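Local coordinates for protein glucosamine-6-phosphate deaminase (Bacillus subtilis, PDB 2BKX) that belongs to a Rossmann-like alpha/beta enzyme family and holds fructose -6-phosphate in a pocket at the C-terminal ends of its parallel strands, at residues D29-L34 with T62-D67; D125-L130 with S189-L194; L195-K200 with V231-E236. All coordinates share one frame; numbering follows the deposited sequence.

Contact 1. Residues D29-L34 with T62-D67. With F6R (fructose -6-phosphate), chain C.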
# COMPACT_ATOMS: atom_id res chain seq x y z
N ASP A 29 1.90 6.44 -19.01
CA ASP A 29 0.62 6.81 -18.45
C ASP A 29 0.06 5.73 -17.50
O ASP A 29 -1.16 5.63 -17.27
CB ASP A 29 -0.35 7.16 -19.56
CG ASP A 29 -0.69 5.98 -20.42
OD1 ASP A 29 0.12 5.05 -20.51
OD2 ASP A 29 -1.76 6.00 -21.06
N ALA A 30 0.97 4.98 -16.90
CA ALA A 30 0.58 3.97 -15.94
C ALA A 30 -0.14 4.58 -14.77
O ALA A 30 0.08 5.73 -14.42
CB ALA A 30 1.75 3.20 -15.44
N VAL A 31 -1.03 3.78 -14.20
CA VAL A 31 -1.71 4.05 -12.97
C VAL A 31 -1.04 3.19 -11.89
O VAL A 31 -1.10 1.96 -11.96
CB VAL A 31 -3.22 3.70 -13.06
CG1 VAL A 31 -3.89 4.01 -11.72
CG2 VAL A 31 -3.87 4.52 -14.19
N LEU A 32 -0.41 3.83 -10.92
CA LEU A 32 0.27 3.11 -9.86
C LEU A 32 -0.57 3.16 -8.61
O LEU A 32 -0.94 4.24 -8.14
CB LEU A 32 1.64 3.76 -9.52
CG LEU A 32 2.57 4.13 -10.67
CD1 LEU A 32 3.80 4.80 -10.08
CD2 LEU A 32 2.91 2.92 -11.52
N GLY A 33 -0.81 2.00 -8.02
CA GLY A 33 -1.40 1.92 -6.70
C GLY A 33 -0.30 1.95 -5.67
O GLY A 33 0.63 1.16 -5.79
N LEU A 34 -0.41 2.83 -4.66
CA LEU A 34 0.69 3.08 -3.75
C LEU A 34 0.25 2.87 -2.31
O LEU A 34 -0.94 2.88 -1.99
CB LEU A 34 1.22 4.51 -3.96
CG LEU A 34 1.83 4.74 -5.36
CD1 LEU A 34 2.28 6.21 -5.43
CD2 LEU A 34 3.00 3.81 -5.66
N THR A 62 -0.25 8.42 -13.20
CA THR A 62 -1.35 8.66 -12.26
C THR A 62 -1.14 7.74 -11.08
O THR A 62 -0.68 6.63 -11.28
CB THR A 62 -2.71 8.34 -12.93
OG1 THR A 62 -2.87 9.21 -14.06
CG2 THR A 62 -3.85 8.50 -11.97
N THR A 63 -1.48 8.19 -9.87
CA THR A 63 -1.42 7.29 -8.71
C THR A 63 -2.69 7.29 -7.91
O THR A 63 -3.40 8.32 -7.83
CB THR A 63 -0.22 7.64 -7.81
OG1 THR A 63 -0.41 8.90 -7.15
CG2 THR A 63 1.07 7.72 -8.60
N VAL A 64 -2.95 6.13 -7.28
CA VAL A 64 -4.05 5.99 -6.33
C VAL A 64 -3.46 5.32 -5.08
O VAL A 64 -2.71 4.34 -5.17
CB VAL A 64 -5.26 5.19 -6.87
CG1 VAL A 64 -5.91 5.97 -7.98
CG2 VAL A 64 -4.86 3.84 -7.39
N ASN A 65 -3.79 5.87 -3.91
CA ASN A 65 -3.31 5.31 -2.67
C ASN A 65 -4.36 4.38 -2.04
O ASN A 65 -5.57 4.56 -2.23
CB ASN A 65 -2.91 6.40 -1.68
CG ASN A 65 -1.43 6.63 -1.65
OD1 ASN A 65 -0.72 6.20 -0.68
ND2 ASN A 65 -0.92 7.21 -2.69
N LEU A 66 -3.87 3.43 -1.27
CA LEU A 66 -4.73 2.46 -0.60
C LEU A 66 -5.68 3.08 0.39
O LEU A 66 -6.83 2.65 0.51
CB LEU A 66 -3.88 1.43 0.15
CG LEU A 66 -3.15 0.40 -0.68
CD1 LEU A 66 -2.10 -0.34 0.14
CD2 LEU A 66 -4.12 -0.62 -1.25
N ASP A 67 -5.19 4.03 1.17
CA ASP A 67 -5.91 4.38 2.38
C ASP A 67 -5.60 5.75 2.92
O ASP A 67 -4.64 6.41 2.51
CB ASP A 67 -5.73 3.28 3.46
CG ASP A 67 -4.37 2.75 3.59
OD1 ASP A 67 -4.36 1.52 3.86
OD2 ASP A 67 -3.33 3.47 3.46
C1 F6R C . -0.31 0.95 3.61
C2 F6R C . -1.36 0.05 4.20
C3 F6R C . -1.16 -0.90 5.39
C4 F6R C . 0.32 -1.16 5.73
C5 F6R C . 0.53 -2.13 6.88
C6 F6R C . 2.00 -2.31 7.21
O1 F6R C . -0.88 1.99 2.79
O2 F6R C . -2.44 0.05 3.65
O3 F6R C . -1.71 -2.16 5.06
O4 F6R C . 0.95 -1.69 4.56
O5 F6R C . -0.19 -1.72 8.04
O6 F6R C . 2.52 -1.07 7.70
P F6R C . 4.10 -0.91 7.89
O1P F6R C . 4.70 -0.89 6.51
O2P F6R C . 4.55 -2.12 8.66
O3P F6R C . 4.31 0.38 8.61
O HOH W 1 -1.52 8.22 -16.22
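The carboxamide of Asn65 turns one face to Leu34: CB of Leu34 lies 3.7 Å from ND2 of Asn65, and the Leu34 carbonyl oxygen sits under the same face. The second flat group, the Asp67 carboxylate, turns its oxygens to fructose -6-phosphate; in one of its two modelled conformers OD2 of Asp67 accepts a hydrogen bond from O1 of the ligand at 2.9 Å. Leu66, whose CD1 approaches O2 of the ligand to 3.5 Å, lies between these two groups in the chain. Strands 31-34 and 62-65 run parallel, 26° apart. The bonds that join them start with Thr62 N to Ala30 O (3.0 Å, nearly straight) and end with Leu66 N to Leu34 O (3.1 Å), carrying the pairing to the edge of the pocket. On the face of Leu32 and Leu34, CD1 of Leu34 crosses to CG2 of Thr63 at 3.7 Å. Chi1 of 69° puts OG1 of Thr63 between its N and carbonyl carbon, where it bonds to His99, and leaves CG2 anti to the carbonyl carbon. On the other face Val31 and Thr62 run side by side; Thr62 OG1 bonds to Arg98 and shares a water with Asp29 O. These are the two strands of the beta-alpha-beta unit built round helix 41-53. Leu32 packs on helix 9-26, Leu34 on Met84 of helix 80-89, and strand 128-131 flanks strand 31-34.

Contact 2. Residues D125-L130 with S189-L194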
# COMPACT_ATOMS: atom_id res chain seq x y z
N ASP A 125 -8.39 0.97 -13.62
CA ASP A 125 -7.82 0.14 -12.56
C ASP A 125 -6.32 0.46 -12.48
O ASP A 125 -5.82 1.28 -13.27
CB ASP A 125 -7.98 -1.39 -12.78
CG ASP A 125 -9.37 -1.81 -13.28
OD1 ASP A 125 -10.40 -1.39 -12.71
OD2 ASP A 125 -9.41 -2.64 -14.22
N THR A 126 -5.59 -0.17 -11.56
CA THR A 126 -4.13 0.03 -11.49
C THR A 126 -3.31 -0.92 -12.40
O THR A 126 -3.68 -2.11 -12.60
CB THR A 126 -3.67 -0.08 -10.03
OG1 THR A 126 -3.93 -1.41 -9.56
CG2 THR A 126 -4.42 0.91 -9.17
N ASP A 127 -2.17 -0.44 -12.90
CA ASP A 127 -1.19 -1.23 -13.60
C ASP A 127 -0.29 -2.03 -12.65
O ASP A 127 0.19 -3.12 -12.98
CB ASP A 127 -0.35 -0.36 -14.53
CG ASP A 127 -1.16 0.15 -15.69
OD1 ASP A 127 -1.39 -0.68 -16.59
OD2 ASP A 127 -1.64 1.33 -15.66
N ILE A 128 -0.01 -1.44 -11.49
CA ILE A 128 0.65 -2.16 -10.42
C ILE A 128 0.09 -1.65 -9.11
O ILE A 128 -0.24 -0.47 -9.03
CB ILE A 128 2.19 -2.02 -10.44
CG1 ILE A 128 2.87 -3.03 -9.52
CG2 ILE A 128 2.60 -0.57 -10.14
CD1 ILE A 128 4.38 -3.05 -9.72
N GLN A 129 0.00 -2.52 -8.10
CA GLN A 129 -0.46 -2.10 -6.78
C GLN A 129 0.59 -2.55 -5.77
O GLN A 129 0.80 -3.75 -5.58
CB GLN A 129 -1.82 -2.71 -6.44
CG GLN A 129 -2.31 -2.38 -5.04
CD GLN A 129 -2.61 -0.92 -4.84
OE1 GLN A 129 -3.57 -0.42 -5.44
NE2 GLN A 129 -1.85 -0.24 -3.98
N LEU A 130 1.26 -1.57 -5.14
CA LEU A 130 2.14 -1.82 -4.02
C LEU A 130 1.31 -2.04 -2.74
O LEU A 130 0.33 -1.35 -2.48
CB LEU A 130 3.08 -0.63 -3.82
CG LEU A 130 4.11 -0.15 -4.83
CD1 LEU A 130 5.03 0.94 -4.21
CD2 LEU A 130 4.88 -1.27 -5.32
N SER A 189 -8.26 -6.19 -8.44
CA SER A 189 -8.44 -5.73 -9.82
C SER A 189 -7.17 -5.19 -10.47
O SER A 189 -7.16 -4.95 -11.67
CB SER A 189 -9.56 -4.71 -9.85
OG SER A 189 -10.78 -5.36 -9.55
N SER A 190 -6.11 -5.00 -9.70
CA SER A 190 -4.86 -4.53 -10.26
C SER A 190 -4.34 -5.53 -11.27
O SER A 190 -4.50 -6.75 -11.10
CB SER A 190 -3.81 -4.38 -9.20
OG SER A 190 -2.63 -3.79 -9.75
N LYS A 191 -3.62 -5.04 -12.26
CA LYS A 191 -2.98 -5.95 -13.20
C LYS A 191 -1.83 -6.74 -12.53
O LYS A 191 -1.54 -7.86 -12.91
CB LYS A 191 -2.44 -5.16 -14.39
CG LYS A 191 -3.47 -4.72 -15.41
CD LYS A 191 -2.77 -4.04 -16.64
CE LYS A 191 -3.52 -4.22 -17.97
NZ LYS A 191 -2.95 -3.29 -19.05
N ARG A 192 -1.18 -6.14 -11.56
CA ARG A 192 0.04 -6.69 -10.98
C ARG A 192 0.14 -6.23 -9.54
O ARG A 192 -0.07 -5.04 -9.28
CB ARG A 192 1.28 -6.19 -11.74
CG ARG A 192 2.55 -6.81 -11.32
CD ARG A 192 3.73 -6.35 -12.11
NE ARG A 192 4.91 -7.08 -11.65
CZ ARG A 192 6.12 -6.95 -12.16
NH1 ARG A 192 6.35 -6.09 -13.13
NH2 ARG A 192 7.11 -7.68 -11.67
N ILE A 193 0.46 -7.16 -8.64
CA ILE A 193 0.60 -6.82 -7.23
C ILE A 193 2.04 -7.01 -6.78
O ILE A 193 2.66 -8.00 -7.15
CB ILE A 193 -0.40 -7.63 -6.37
CG1 ILE A 193 -1.86 -7.12 -6.70
CG2 ILE A 193 -0.13 -7.47 -4.87
CD1 ILE A 193 -2.95 -7.89 -6.19
N LEU A 194 2.54 -6.05 -6.01
CA LEU A 194 3.88 -6.11 -5.43
C LEU A 194 3.72 -5.92 -3.92
O LEU A 194 3.43 -4.81 -3.47
CB LEU A 194 4.77 -5.02 -6.06
CG LEU A 194 6.17 -4.91 -5.46
CD1 LEU A 194 6.90 -6.23 -5.54
CD2 LEU A 194 6.96 -3.75 -6.12
O HOH W 2 -9.36 -6.00 -13.34
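The carbonyl oxygen of Arg192 is gripped by two donors: Gln129 N from across the contact at 2.8 Å, and Ser190 OG from its own segment at 2.9 Å, well above the carbonyl plane. Chi1 of -174° carries the Ser190 hydroxyl beside its own carbonyl carbon, where it also approaches OG1 of Thr126 to 2.7 Å. Before the strands proper begin, Lys191 N already donates to Thr126 O at 3.0 Å; within them, Leu194 N meets Gln129 O almost straight, at 175°. Parallel beta pairing thus grows out of two irregular leads. Ile128 and Arg192 extend side by side, CD1 of Ile128 4.1 Å from CD of Arg192, so the aliphatic part of the arginine runs along the isoleucine. Asp127 and Lys191 also run alongside, but their salt bridge, OD1 to NZ, is long at 3.9 Å; Asp127 OD2 also accepts from Val31 N, and OD1 has a second salt-bridge partner in Lys27. The Gln129 chain bends at chi2 (66°), and NE2 donates to the Leu130 carbonyl within its own strand. Helix 9-26 packs on Ile128, Leu130 and Arg192, while strands 31-34 and 229-234 flank the pair.

Contact 3. Residues L195-K200 with V231-E236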
# COMPACT_ATOMS: atom_id res chain seq x y z
N LEU A 195 3.87 -7.02 -3.18
CA LEU A 195 3.72 -7.05 -1.73
C LEU A 195 5.12 -7.03 -1.11
O LEU A 195 5.95 -7.89 -1.40
CB LEU A 195 2.91 -8.27 -1.29
CG LEU A 195 2.84 -8.54 0.21
CD1 LEU A 195 2.19 -7.42 0.96
CD2 LEU A 195 2.11 -9.84 0.44
N LEU A 196 5.35 -6.05 -0.24
CA LEU A 196 6.63 -5.84 0.42
C LEU A 196 6.49 -6.20 1.90
O LEU A 196 5.59 -5.73 2.57
CB LEU A 196 7.04 -4.37 0.32
CG LEU A 196 7.03 -3.78 -1.08
CD1 LEU A 196 7.43 -2.30 -1.07
CD2 LEU A 196 7.92 -4.58 -2.01
N ILE A 197 7.45 -6.96 2.41
CA ILE A 197 7.41 -7.43 3.79
C ILE A 197 8.80 -7.39 4.39
O ILE A 197 9.71 -8.09 3.90
CB ILE A 197 6.82 -8.84 3.93
CG1 ILE A 197 5.54 -9.01 3.12
CG2 ILE A 197 6.51 -9.07 5.43
CD1 ILE A 197 4.93 -10.40 3.17
N SER A 198 8.93 -6.66 5.49
CA SER A 198 10.22 -6.45 6.13
C SER A 198 10.13 -6.51 7.65
O SER A 198 9.24 -5.94 8.25
CB SER A 198 10.81 -5.07 5.73
OG SER A 198 12.00 -4.79 6.43
N GLY A 199 11.09 -7.20 8.25
CA GLY A 199 11.26 -7.14 9.68
C GLY A 199 10.59 -8.25 10.46
O GLY A 199 9.61 -8.84 10.02
N LYS A 200 11.12 -8.49 11.67
CA LYS A 200 10.63 -9.55 12.56
C LYS A 200 9.16 -9.44 12.93
O LYS A 200 8.48 -10.46 13.16
CB LYS A 200 11.51 -9.54 13.82
CG LYS A 200 11.25 -10.60 14.83
CD LYS A 200 12.39 -10.60 15.86
CE LYS A 200 11.89 -11.02 17.25
NZ LYS A 200 12.65 -10.30 18.33
N VAL A 231 6.04 -11.15 -4.12
CA VAL A 231 6.18 -10.88 -2.68
C VAL A 231 7.66 -10.81 -2.37
O VAL A 231 8.39 -11.81 -2.56
CB VAL A 231 5.51 -11.98 -1.80
CG1 VAL A 231 5.59 -11.57 -0.36
CG2 VAL A 231 4.10 -12.29 -2.24
N LEU A 232 8.11 -9.66 -1.88
CA LEU A 232 9.50 -9.46 -1.50
C LEU A 232 9.57 -9.53 0.00
O LEU A 232 8.85 -8.80 0.69
CB LEU A 232 10.04 -8.13 -2.02
CG LEU A 232 9.93 -7.88 -3.51
CD1 LEU A 232 10.54 -6.50 -3.80
CD2 LEU A 232 10.55 -8.95 -4.35
N ILE A 233 10.44 -10.41 0.53
CA ILE A 233 10.50 -10.65 1.98
C ILE A 233 11.95 -10.59 2.40
O ILE A 233 12.76 -11.33 1.86
CB ILE A 233 9.94 -12.03 2.31
CG1 ILE A 233 8.53 -12.23 1.70
CG2 ILE A 233 9.86 -12.24 3.81
CD1 ILE A 233 7.92 -13.63 1.82
N ASP A 234 12.28 -9.72 3.35
CA ASP A 234 13.65 -9.70 3.85
C ASP A 234 13.91 -10.82 4.85
O ASP A 234 13.01 -11.56 5.23
CB ASP A 234 14.10 -8.33 4.30
CG ASP A 234 13.50 -7.86 5.59
OD1 ASP A 234 12.85 -8.65 6.34
OD2 ASP A 234 13.72 -6.67 5.89
N ARG A 235 15.17 -11.00 5.24
CA ARG A 235 15.59 -12.17 6.05
C ARG A 235 14.85 -12.22 7.37
O ARG A 235 14.39 -13.25 7.81
CB ARG A 235 17.11 -12.16 6.27
CG ARG A 235 17.86 -12.25 4.99
CD ARG A 235 17.77 -13.58 4.31
NE ARG A 235 18.06 -13.47 2.88
CZ ARG A 235 18.24 -14.50 2.05
NH1 ARG A 235 18.50 -14.26 0.76
NH2 ARG A 235 18.14 -15.75 2.49
N GLU A 236 14.68 -11.08 8.01
CA GLU A 236 14.02 -11.03 9.29
C GLU A 236 12.55 -11.42 9.17
O GLU A 236 11.98 -12.10 10.02
CB GLU A 236 14.19 -9.63 9.88
CG GLU A 236 15.62 -9.35 10.39
CD GLU A 236 16.66 -9.26 9.29
OE1 GLU A 236 16.34 -8.73 8.19
OE2 GLU A 236 17.83 -9.71 9.51
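The two parallel strands of a beta-alpha-beta unit, 193-197 and 229-234 with helix 203-211 between them, meet here, and their ends are tied by an aspartate. The axes of the segments 195-197 and 231-234 are only 7° apart. Leu232 sits between two partners on the backbone of the first strand, its N donating to Leu195 O at 2.8 Å and its O accepting from Ile197 N at 2.9 Å; Asp234 N then reaches Ile197 O. Past this point the Asp234 side chain takes over from the main chain. Its chi1 of 73° sets CG between its own N and carbonyl carbon, and the carboxylate faces the turn at Ser198 and Gly199. OD2 of Asp234 accepts a hydrogen bond from Ser198 OG at 2.6 Å, from above the carboxylate plane, whereas OD1 of Asp234 accepts Gly199 N on its syn side at 3.0 Å. Since OD1 also receives Ala237 N, both oxygens are engaged, and the negative charge is probably well stabilised. At a phi of 95° a CB on Gly199 would be jammed against the carbonyl oxygen of Ser198; CB of Glu236 lies 3.9 Å from the Gly199 CA. On one face CD1 of Ile197 crosses over to CG1 of Val231 at 3.8 Å, and Leu195 lies alongside the same valine; on the other CD2 of Leu196 meets CD1 of Leu232 at 3.7 Å. Helix 203-211 covers the face of Leu195, Ile197 and Ile233, helix 9-26 that of Leu196 and Leu232, and strand 2-6 flanks strand 229-234 on its far side.

All three contacts belong to one sheet. Contacts 1 and 2, with centres 8 Å apart, meet where strands 31-34 and 128-131 adjoin: Gly33 N lies 2.7 Å from Ile128 O, a probable hydrogen bond, and CG2 of Val64 packs against CG2 of Thr126. Contacts 2 and 3 share strand 193-197, their centres about 19 Å apart, and touch through CD1 of Leu194 and CG of Leu232. Contacts 1 and 3 do not touch, and their centres lie about 22 Å apart on opposite sides of the chain's centre. Contact 1 supplies Leu66 and Asp67 to the fructose -6-phosphate pocket; the side chains of Gln129 in contact 2 and Leu195 in contact 3 each stay about 7 Å from the ligand.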